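Local coordinates for ABC transporter (Caldanaerobius, PDB 4G68), which probably serves as the extracellular solute-binding component of an ABC transporter that imports sugars released from xylan in a thermophilic bacterium, at residues V76-N79 with D80-K83; Q100-A103 with G104-Q108; L342-Q345 with L346-D350; I60-W63 with N64-P68. All blocks are in the same frame, centred on the assembly; numbering follows the deposited sequence.

Contact 1. Residues V76-N79 with D80-K83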
loop_
_atom_site.group_PDB
_atom_site.type_symbol
_atom_site.label_atom_id
_atom_site.label_comp_id
_atom_site.label_asym_id
_atom_site.label_seq_id
_atom_site.Cartn_x
_atom_site.Cartn_y
_atom_site.Cartn_z
ATOM N N VAL C 76 17.899 3.425 -6.430
ATOM C CA VAL C 76 16.435 3.505 -6.461
ATOM C C VAL C 76 15.844 2.726 -7.646
ATOM O O VAL C 76 16.335 2.817 -8.774
ATOM C CB VAL C 76 15.971 4.973 -6.406
ATOM C CG1 VAL C 76 16.761 5.842 -7.364
ATOM C CG2 VAL C 76 14.482 5.099 -6.629
ATOM N N THR C 77 14.801 1.942 -7.368
ATOM C CA THR C 77 14.201 1.061 -8.365
ATOM C C THR C 77 12.709 1.185 -8.252
ATOM O O THR C 77 12.187 1.200 -7.136
ATOM C CB THR C 77 14.586 -0.415 -8.109
ATOM O OG1 THR C 77 16.015 -0.527 -7.997
ATOM C CG2 THR C 77 14.059 -1.320 -9.247
ATOM N N GLU C 78 12.030 1.221 -9.405
ATOM C CA GLU C 78 10.567 1.251 -9.447
ATOM C C GLU C 78 9.986 0.089 -8.626
ATOM O O GLU C 78 10.456 -1.063 -8.704
ATOM C CB GLU C 78 10.025 1.270 -10.898
ATOM C CG GLU C 78 8.483 1.294 -11.014
ATOM C CD GLU C 78 7.831 -0.059 -10.815
ATOM O OE1 GLU C 78 8.449 -1.084 -11.191
ATOM O OE2 GLU C 78 6.711 -0.140 -10.226
ATOM N N ASN C 79 8.978 0.428 -7.823
ATOM C CA ASN C 79 8.199 -0.507 -7.008
ATOM C C ASN C 79 8.126 -2.008 -7.465
ATOM O O ASN C 79 8.541 -2.945 -6.731
ATOM C CB ASN C 79 6.767 0.100 -6.893
ATOM C CG ASN C 79 5.836 -0.768 -6.139
ATOM O OD1 ASN C 79 6.243 -1.413 -5.166
ATOM N ND2 ASN C 79 4.574 -0.828 -6.572
ATOM N N ASP C 80 7.589 -2.261 -8.651
ATOM C CA ASP C 80 7.373 -3.649 -9.053
ATOM C C ASP C 80 8.668 -4.352 -9.443
ATOM O O ASP C 80 8.857 -5.550 -9.155
ATOM C CB ASP C 80 6.281 -3.748 -10.125
ATOM C CG ASP C 80 4.899 -3.638 -9.526
ATOM O OD1 ASP C 80 4.454 -4.598 -8.838
ATOM O OD2 ASP C 80 4.263 -2.580 -9.692
ATOM N N ALA C 81 9.557 -3.584 -10.054
ATOM C CA ALA C 81 10.912 -4.049 -10.391
ATOM C C ALA C 81 11.762 -4.244 -9.115
ATOM O O ALA C 81 12.689 -5.082 -9.076
ATOM C CB ALA C 81 11.583 -3.063 -11.356
ATOM N N TYR C 82 11.445 -3.471 -8.075
ATOM C CA TYR C 82 12.202 -3.530 -6.826
ATOM C C TYR C 82 11.905 -4.863 -6.105
ATOM O O TYR C 82 12.785 -5.510 -5.515
ATOM C CB TYR C 82 11.810 -2.320 -5.955
ATOM C CG TYR C 82 12.498 -2.322 -4.617
ATOM C CD1 TYR C 82 13.784 -1.780 -4.472
ATOM C CD2 TYR C 82 11.867 -2.857 -3.486
ATOM C CE1 TYR C 82 14.410 -1.783 -3.250
ATOM C CE2 TYR C 82 12.511 -2.892 -2.245
ATOM C CZ TYR C 82 13.773 -2.356 -2.135
ATOM O OH TYR C 82 14.401 -2.375 -0.919
ATOM N N LYS C 83 10.640 -5.279 -6.132
ATOM C CA LYS C 83 10.260 -6.590 -5.619
ATOM C C LYS C 83 11.182 -7.695 -6.154
ATOM O O LYS C 83 11.764 -8.495 -5.382
ATOM C CB LYS C 83 8.819 -6.873 -6.028
ATOM C CG LYS C 83 7.865 -5.933 -5.291
ATOM C CD LYS C 83 6.424 -6.315 -5.561
ATOM C CE LYS C 83 5.533 -5.312 -4.852
ATOM N NZ LYS C 83 4.468 -4.904 -5.793
HETATM O O HOH W 1 3.778 -0.174 -9.589
HETATM O O HOH W 2 3.833 -2.618 -4.527
#
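The Y82 ring is met at its edge, close to its plane, by T77 CB, which stands 4.0 Å from Y82 CD1. The E78 carboxylate takes two amides off its plane: D80 N approaches OE2 from above, 43° out, while A81 N comes to OE1 on its syn side. The N79 amide and the D80 carboxylate run alongside each other, pointing the same way with their planes 46° apart. E78 can cap because its CG stands anti to the backbone N (chi1 180°) and the chain then bends at CB-CG, folding the acid back over the two amides. D80 N reaches E78 OE2 at 2.8 Å, nearly straight, and A81 N reaches E78 OE1 at 3.0 Å. A carboxylate suits this place, since its negative charge probably also meets the positive end of the helix dipole. T77 CG2 lies against A81 CB at 3.7 Å. K83 NZ bridges to D80 OD1 at 3.1 Å, meeting it from above the carboxylate plane, and shares a water with N79 OD1. D80 OD2 also accepts from W201, Y82 OH bonds to Q100 O, and K83 makes cation-pi contacts with W102 and W201. The helical bonds start with Y82 N to E78 O at 2.7 Å and go on with K83 N to N79 O at 3.2 Å. This is an N-cap, with glutamate as capping residue, at the start of helix 79-91 just after strand 71-76.

Contact 2. Residues Q100-A103 with G104-Q108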
loop_
_atom_site.group_PDB
_atom_site.type_symbol
_atom_site.label_atom_id
_atom_site.label_comp_id
_atom_site.label_asym_id
_atom_site.label_seq_id
_atom_site.Cartn_x
_atom_site.Cartn_y
_atom_site.Cartn_z
ATOM N N GLN C 100 14.556 -1.092 1.947
ATOM C CA GLN C 100 13.129 -0.895 2.173
ATOM C C GLN C 100 12.397 -2.213 1.986
ATOM O O GLN C 100 12.797 -3.015 1.150
ATOM C CB GLN C 100 12.598 0.125 1.156
ATOM C CG GLN C 100 11.085 0.428 1.252
ATOM C CD GLN C 100 10.654 1.608 0.342
ATOM O OE1 GLN C 100 11.459 2.126 -0.413
ATOM N NE2 GLN C 100 9.372 2.003 0.400
ATOM N N THR C 101 11.366 -2.475 2.786
ATOM C CA THR C 101 10.583 -3.714 2.583
ATOM C C THR C 101 9.118 -3.499 3.019
ATOM O O THR C 101 8.745 -2.373 3.446
ATOM C CB THR C 101 11.217 -4.902 3.315
ATOM O OG1 THR C 101 10.767 -6.140 2.752
ATOM C CG2 THR C 101 10.892 -4.833 4.812
ATOM N N TRP C 102 8.319 -4.552 2.827
ATOM C CA TRP C 102 6.968 -4.664 3.351
ATOM C C TRP C 102 7.009 -5.665 4.441
ATOM O O TRP C 102 7.417 -6.808 4.261
ATOM C CB TRP C 102 5.956 -5.081 2.287
ATOM C CG TRP C 102 5.831 -4.020 1.216
ATOM C CD1 TRP C 102 4.987 -2.931 1.209
ATOM C CD2 TRP C 102 6.614 -3.921 -0.009
ATOM N NE1 TRP C 102 5.188 -2.164 0.094
ATOM C CE2 TRP C 102 6.146 -2.720 -0.698
ATOM C CE3 TRP C 102 7.616 -4.688 -0.592
ATOM C CZ2 TRP C 102 6.670 -2.321 -1.933
ATOM C CZ3 TRP C 102 8.125 -4.308 -1.838
ATOM C CH2 TRP C 102 7.674 -3.142 -2.492
ATOM N N ALA C 103 6.634 -5.213 5.616
ATOM C CA ALA C 103 6.711 -6.049 6.809
ATOM C C ALA C 103 5.591 -7.066 6.789
ATOM O O ALA C 103 4.596 -6.885 6.065
ATOM C CB ALA C 103 6.598 -5.191 8.046
ATOM N N GLY C 104 5.747 -8.102 7.617
ATOM C CA GLY C 104 4.796 -9.199 7.662
ATOM C C GLY C 104 5.192 -10.303 6.694
ATOM O O GLY C 104 6.388 -10.624 6.562
ATOM N N GLY C 105 4.174 -10.908 6.074
ATOM C CA GLY C 105 4.323 -11.990 5.052
ATOM C C GLY C 105 5.356 -11.874 3.943
ATOM O O GLY C 105 6.065 -12.862 3.667
ATOM N N PHE C 106 5.464 -10.693 3.316
ATOM C CA PHE C 106 6.453 -10.471 2.243
ATOM C C PHE C 106 7.854 -10.674 2.763
ATOM O O PHE C 106 8.723 -11.175 2.059
ATOM C CB PHE C 106 6.346 -9.047 1.749
ATOM C CG PHE C 106 7.328 -8.681 0.651
ATOM C CD1 PHE C 106 6.983 -8.872 -0.695
ATOM C CD2 PHE C 106 8.561 -8.066 0.947
ATOM C CE1 PHE C 106 7.875 -8.513 -1.726
ATOM C CE2 PHE C 106 9.428 -7.681 -0.085
ATOM C CZ PHE C 106 9.081 -7.893 -1.415
ATOM N N SER C 107 8.113 -10.213 3.985
ATOM C CA SER C 107 9.480 -10.322 4.501
ATOM C C SER C 107 9.714 -11.606 5.327
ATOM O O SER C 107 10.845 -11.881 5.786
ATOM C CB SER C 107 9.869 -9.064 5.283
ATOM O OG SER C 107 9.638 -7.892 4.517
ATOM N N GLN C 108 8.647 -12.382 5.543
ATOM C CA GLN C 108 8.778 -13.546 6.439
ATOM C C GLN C 108 9.876 -14.522 5.931
ATOM O O GLN C 108 10.713 -14.934 6.726
ATOM C CB GLN C 108 7.437 -14.260 6.670
ATOM C CG GLN C 108 7.467 -15.220 7.857
ATOM C CD GLN C 108 6.197 -16.069 8.010
ATOM O OE1 GLN C 108 5.183 -15.849 7.338
ATOM N NE2 GLN C 108 6.257 -17.050 8.908
#
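F106 swings its ring toward W102 because its CG lies opposite the backbone N (chi1 179°), and S107 turns OG back over the chain with OG beside its own N (chi1 -52°), where T101 and W102 await it. T101 in turn directs OG1 to the same spot, at the cost of placing its methyl in the crowded position between N and carbonyl carbon. The two aromatic rings form a T-shaped stack: the edge of the W102 six-membered ring points into the face of F106, centroids 5.0 Å apart and planes at 80°. W102 CE3 does the touching, 3.5 Å from F106 CE2 and displaced toward the rim of that face. T101 OG1 lies at the edge of the same phenyl ring, 3.4 Å from F106 CD2. This is the turn by which the chain leaves strand 98-102, a strand of the central sheet of an alpha/beta lobe, and heads for helix 108-112. Its polar part is a short chain of hydrogen bonds: T101 OG1 donates to S107 OG at 2.7 Å, and S107 OG donates to W102 O at a very short 2.5 Å. Serine suits the position, being able to accept and donate at once in a buried place. G104 has a positive phi, at which a side chain would run into A103 O. Y141 holds the turn further by bonding G104 O, and T101 and S107 both pack against M324.

Contact 3. Residues L342-Q345 with L346-D350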
loop_
_atom_site.group_PDB
_atom_site.type_symbol
_atom_site.label_atom_id
_atom_site.label_comp_id
_atom_site.label_asym_id
_atom_site.label_seq_id
_atom_site.Cartn_x
_atom_site.Cartn_y
_atom_site.Cartn_z
ATOM N N LEU C 342 17.196 7.056 8.849
ATOM C CA LEU C 342 16.478 7.044 7.575
ATOM C C LEU C 342 14.973 6.801 7.748
ATOM O O LEU C 342 14.160 7.454 7.070
ATOM C CB LEU C 342 17.042 5.931 6.729
ATOM C CG LEU C 342 18.441 6.202 6.189
ATOM C CD1 LEU C 342 18.868 4.948 5.435
ATOM C CD2 LEU C 342 18.394 7.477 5.286
ATOM N N ALA C 343 14.614 5.876 8.641
ATOM C CA ALA C 343 13.212 5.551 8.915
ATOM C C ALA C 343 12.424 6.754 9.430
ATOM O O ALA C 343 11.393 7.111 8.837
ATOM C CB ALA C 343 13.119 4.395 9.886
ATOM N N LYS C 344 12.931 7.386 10.500
ATOM C CA LYS C 344 12.331 8.627 11.006
ATOM C C LYS C 344 12.181 9.698 9.918
ATOM O O LYS C 344 11.129 10.316 9.802
ATOM C CB LYS C 344 13.121 9.185 12.220
ATOM C CG LYS C 344 12.741 10.612 12.620
ATOM C CD LYS C 344 11.320 10.750 13.189
ATOM C CE LYS C 344 10.932 12.216 13.444
ATOM N NZ LYS C 344 9.562 12.316 14.063
ATOM N N GLN C 345 13.233 9.935 9.138
ATOM C CA GLN C 345 13.160 10.938 8.060
ATOM C C GLN C 345 12.145 10.627 6.962
ATOM O O GLN C 345 11.490 11.552 6.468
ATOM C CB GLN C 345 14.539 11.222 7.444
ATOM C CG GLN C 345 15.573 11.763 8.449
ATOM C CD GLN C 345 15.137 13.061 9.113
ATOM O OE1 GLN C 345 14.885 14.066 8.456
ATOM N NE2 GLN C 345 15.032 13.032 10.422
ATOM N N LEU C 346 12.096 9.364 6.530
ATOM C CA LEU C 346 11.116 8.909 5.545
ATOM C C LEU C 346 9.703 9.078 6.078
ATOM O O LEU C 346 8.832 9.526 5.321
ATOM C CB LEU C 346 11.356 7.440 5.156
ATOM C CG LEU C 346 12.580 7.114 4.253
ATOM C CD1 LEU C 346 12.612 5.615 3.963
ATOM C CD2 LEU C 346 12.481 7.850 2.937
ATOM N N SER C 347 9.493 8.719 7.366
ATOM C CA SER C 347 8.168 8.847 8.011
ATOM C C SER C 347 7.687 10.326 7.983
ATOM O O SER C 347 6.528 10.613 7.629
ATOM C CB SER C 347 8.238 8.333 9.448
ATOM O OG SER C 347 6.955 8.451 10.122
ATOM N N ASP C 348 8.562 11.263 8.390
ATOM C CA ASP C 348 8.203 12.709 8.367
ATOM C C ASP C 348 8.006 13.231 6.920
ATOM O O ASP C 348 7.091 14.025 6.643
ATOM C CB ASP C 348 9.329 13.535 8.966
ATOM C CG ASP C 348 9.423 13.443 10.463
ATOM O OD1 ASP C 348 8.660 12.682 11.106
ATOM O OD2 ASP C 348 10.288 14.225 10.999
ATOM N N MET C 349 8.866 12.786 6.002
ATOM C CA MET C 349 8.731 13.131 4.591
ATOM C C MET C 349 7.328 12.685 4.119
ATOM O O MET C 349 6.602 13.478 3.551
ATOM C CB MET C 349 9.809 12.407 3.754
ATOM C CG MET C 349 9.684 12.638 2.246
ATOM S SD MET C 349 10.624 11.506 1.207
ATOM C CE MET C 349 9.573 10.043 1.178
ATOM N N ASP C 350 6.973 11.420 4.388
ATOM C CA ASP C 350 5.698 10.777 3.937
ATOM C C ASP C 350 4.514 11.619 4.377
ATOM O O ASP C 350 3.611 11.946 3.583
ATOM C CB ASP C 350 5.534 9.387 4.608
ATOM C CG ASP C 350 6.184 8.254 3.848
ATOM O OD1 ASP C 350 6.663 8.478 2.699
ATOM O OD2 ASP C 350 6.210 7.104 4.423
#
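K344 and D348, one helical turn apart, carry the ionic part of this contact. K344 NZ donates to the syn lone pair of D348 OD1, the one on the side of the other oxygen, at 3.1 Å, while D348 OD2 stays 3.7 Å from K344 NZ. The lysine gets there by a bend at chi2 (67°) followed by an extended run, so that its CE also presses on D348 OD2 at 3.2 Å and the methylene is drawn along the carboxylate. Aspartate, with its short arm, keeps the acid close to the helix surface, where the long lysine can fold over it. With D348 cut back to an alanine, the K344 ammonium would probably lose its carboxylate mate and the long chain would be freer to swing. The backbone bonding is regular: L346 N to L342 O and M349 N to Q345 O are both 2.9 Å, with S347 N to A343 O between them. L346 CG comes within 3.2 Å of L342 O. In the packing against its neighbours, L342, A343 and L346 turn to strand residues L323, I148 and F150, whereas L342, Q345 and M349 meet helix 52-66 at I60, I59, K55 and V56. The small A343 suits a place where the helix lies close to the sheet. S347 is buried but its OG bonds W360 N. The arrangement is an i to i+4 salt bridge on helix 332-353, which packs against both the sheet and helix 52-66 in an alpha/beta lobe of the solute-binding fold.

Contact 4. Residues I60-W63 with N64-P68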
loop_
_atom_site.group_PDB
_atom_site.type_symbol
_atom_site.label_atom_id
_atom_site.label_comp_id
_atom_site.label_asym_id
_atom_site.label_seq_id
_atom_site.Cartn_x
_atom_site.Cartn_y
_atom_site.Cartn_z
ATOM N N ILE C 60 19.460 11.657 2.503
ATOM C CA ILE C 60 20.781 11.005 2.378
ATOM C C ILE C 60 21.896 12.052 2.484
ATOM O O ILE C 60 22.847 11.863 3.255
ATOM C CB ILE C 60 20.982 10.250 1.026
ATOM C CG1 ILE C 60 19.869 9.235 0.665
ATOM C CG2 ILE C 60 22.379 9.637 0.934
ATOM C CD1 ILE C 60 19.497 8.186 1.662
ATOM N N ASP C 61 21.774 13.145 1.729
ATOM C CA ASP C 61 22.827 14.185 1.725
ATOM C C ASP C 61 23.073 14.751 3.143
ATOM O O ASP C 61 24.238 14.896 3.584
ATOM C CB ASP C 61 22.539 15.295 0.699
ATOM C CG ASP C 61 22.559 14.792 -0.746
ATOM O OD1 ASP C 61 22.904 13.606 -1.025
ATOM O OD2 ASP C 61 22.195 15.599 -1.611
ATOM N N GLN C 62 21.993 15.037 3.877
ATOM C CA GLN C 62 22.180 15.546 5.223
ATOM C C GLN C 62 22.872 14.508 6.126
ATOM O O GLN C 62 23.718 14.859 6.961
ATOM C CB GLN C 62 20.879 16.015 5.852
ATOM C CG GLN C 62 21.171 16.803 7.123
ATOM C CD GLN C 62 19.938 17.286 7.856
ATOM O OE1 GLN C 62 19.056 17.958 7.277
ATOM N NE2 GLN C 62 19.881 16.963 9.162
ATOM N N TRP C 63 22.533 13.228 5.946
ATOM C CA TRP C 63 23.252 12.191 6.681
ATOM C C TRP C 63 24.713 12.166 6.315
ATOM O O TRP C 63 25.573 12.005 7.192
ATOM C CB TRP C 63 22.635 10.807 6.506
ATOM C CG TRP C 63 23.529 9.706 7.053
ATOM C CD1 TRP C 63 24.654 9.134 6.441
ATOM C CD2 TRP C 63 23.415 9.024 8.360
ATOM N NE1 TRP C 63 25.228 8.181 7.258
ATOM C CE2 TRP C 63 24.528 8.059 8.419
ATOM C CE3 TRP C 63 22.534 9.103 9.434
ATOM C CZ2 TRP C 63 24.729 7.233 9.517
ATOM C CZ3 TRP C 63 22.734 8.250 10.533
ATOM C CH2 TRP C 63 23.807 7.341 10.574
ATOM N N ASN C 64 24.991 12.275 5.023
ATOM C CA ASN C 64 26.351 12.153 4.523
ATOM C C ASN C 64 27.232 13.287 5.072
ATOM O O ASN C 64 28.393 13.059 5.464
ATOM C CB ASN C 64 26.355 12.069 2.999
ATOM C CG ASN C 64 26.133 10.638 2.490
ATOM O OD1 ASN C 64 26.117 9.673 3.276
ATOM N ND2 ASN C 64 25.997 10.490 1.147
ATOM N N LYS C 65 26.636 14.483 5.155
ATOM C CA LYS C 65 27.280 15.659 5.737
ATOM C C LYS C 65 27.526 15.477 7.271
ATOM O O LYS C 65 28.604 15.762 7.829
ATOM C CB LYS C 65 26.410 16.893 5.450
ATOM C CG LYS C 65 27.002 18.186 5.982
ATOM C CD LYS C 65 25.940 19.271 6.103
ATOM C CE LYS C 65 26.591 20.585 6.515
ATOM N NZ LYS C 65 26.392 21.567 5.438
ATOM N N GLU C 66 26.503 15.034 7.970
ATOM C CA GLU C 66 26.661 14.861 9.387
ATOM C C GLU C 66 27.553 13.644 9.775
ATOM O O GLU C 66 27.973 13.518 10.917
ATOM C CB GLU C 66 25.286 14.842 10.047
ATOM C CG GLU C 66 24.582 16.183 9.834
ATOM C CD GLU C 66 23.078 16.156 10.084
ATOM O OE1 GLU C 66 22.512 15.095 10.456
ATOM O OE2 GLU C 66 22.449 17.213 9.912
ATOM N N ASN C 67 27.844 12.753 8.826
ATOM C CA ASN C 67 28.539 11.503 9.170
ATOM C C ASN C 67 29.670 11.163 8.216
ATOM O O ASN C 67 29.584 10.140 7.505
ATOM C CB ASN C 67 27.535 10.322 9.307
ATOM C CG ASN C 67 26.669 10.437 10.556
ATOM O OD1 ASN C 67 26.817 9.666 11.496
ATOM N ND2 ASN C 67 25.778 11.413 10.587
ATOM N N PRO C 68 30.763 11.983 8.249
ATOM C CA PRO C 68 31.810 11.908 7.221
ATOM C C PRO C 68 32.421 10.512 7.064
ATOM O O PRO C 68 32.776 10.114 5.956
ATOM C CB PRO C 68 32.866 12.940 7.664
ATOM C CG PRO C 68 32.409 13.526 8.944
ATOM C CD PRO C 68 31.083 12.955 9.327
#
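W63 and N67 meet in a stacked contact where helix 52-66 ends and the chain turns back toward strand 71-76. The N67 amide lies over one face of the indole, the planes only 8° apart, with N67 CG 3.8 Å from W63 CE2. N67 CB makes a CH-pi contact with the five-membered ring, 4.0 Å from its centroid. W63 CG is anti to the backbone N (chi1 169°), which lays the indole under the last turn. N67 N bonds W63 O weakly at 2.9 Å, as expected where the chain leaves the helix. Asparagine fits here because its flat amide can lie on the indole while its oxygen still accepts from R337. In the beta-alpha-beta unit of strand 40-45, helix 52-66 and strand 71-76, this helix end is tied to the following strand: W63 NE1 bonds V70 O and N64 OD1 bonds I72 N. At the edge of the indole lies N64 OD1, 3.5 Å from W63 CD1. Were W63 replaced by an alanine, the N67 amide would probably lose the ring beneath it, and V70 O its N-H partner. Away from the indole, Q62 NE2 reaches E66 OE2 at 2.7 Å in a weak, bent bond between exposed polar chains, amide and carboxylate being turned 59° apart. I60 CG2 lies alongside N64 ND2 at 3.7 Å, and the ends of W63 and Q62 rest on helix 332-353, where both touch Y341.

Overall arrangement
All four are local contacts, but they sit at different depths. Contact 3 is the buried one, mid-helix, while contacts 1, 2 and 4 are partly buried and mark a helix start, a strand exit and a helix end. Contact 4 is the most peripheral, its centre about 29 Å from the centre of the chain, and shows the most exposed polar chains. Contacts 1 and 2 join through Y82, K83 and N79, linking helix 79-91 to strand 98-102. Contacts 3 and 4 meet where L342 packs on I60, joining helices 332-353 and 52-66. Charged capping dominates contact 1, hydroxyl and aromatic chemistry contact 2; a lysine-aspartate pair on a regular helix marks contact 3, and amide-on-indole stacking at a helix end contact 4.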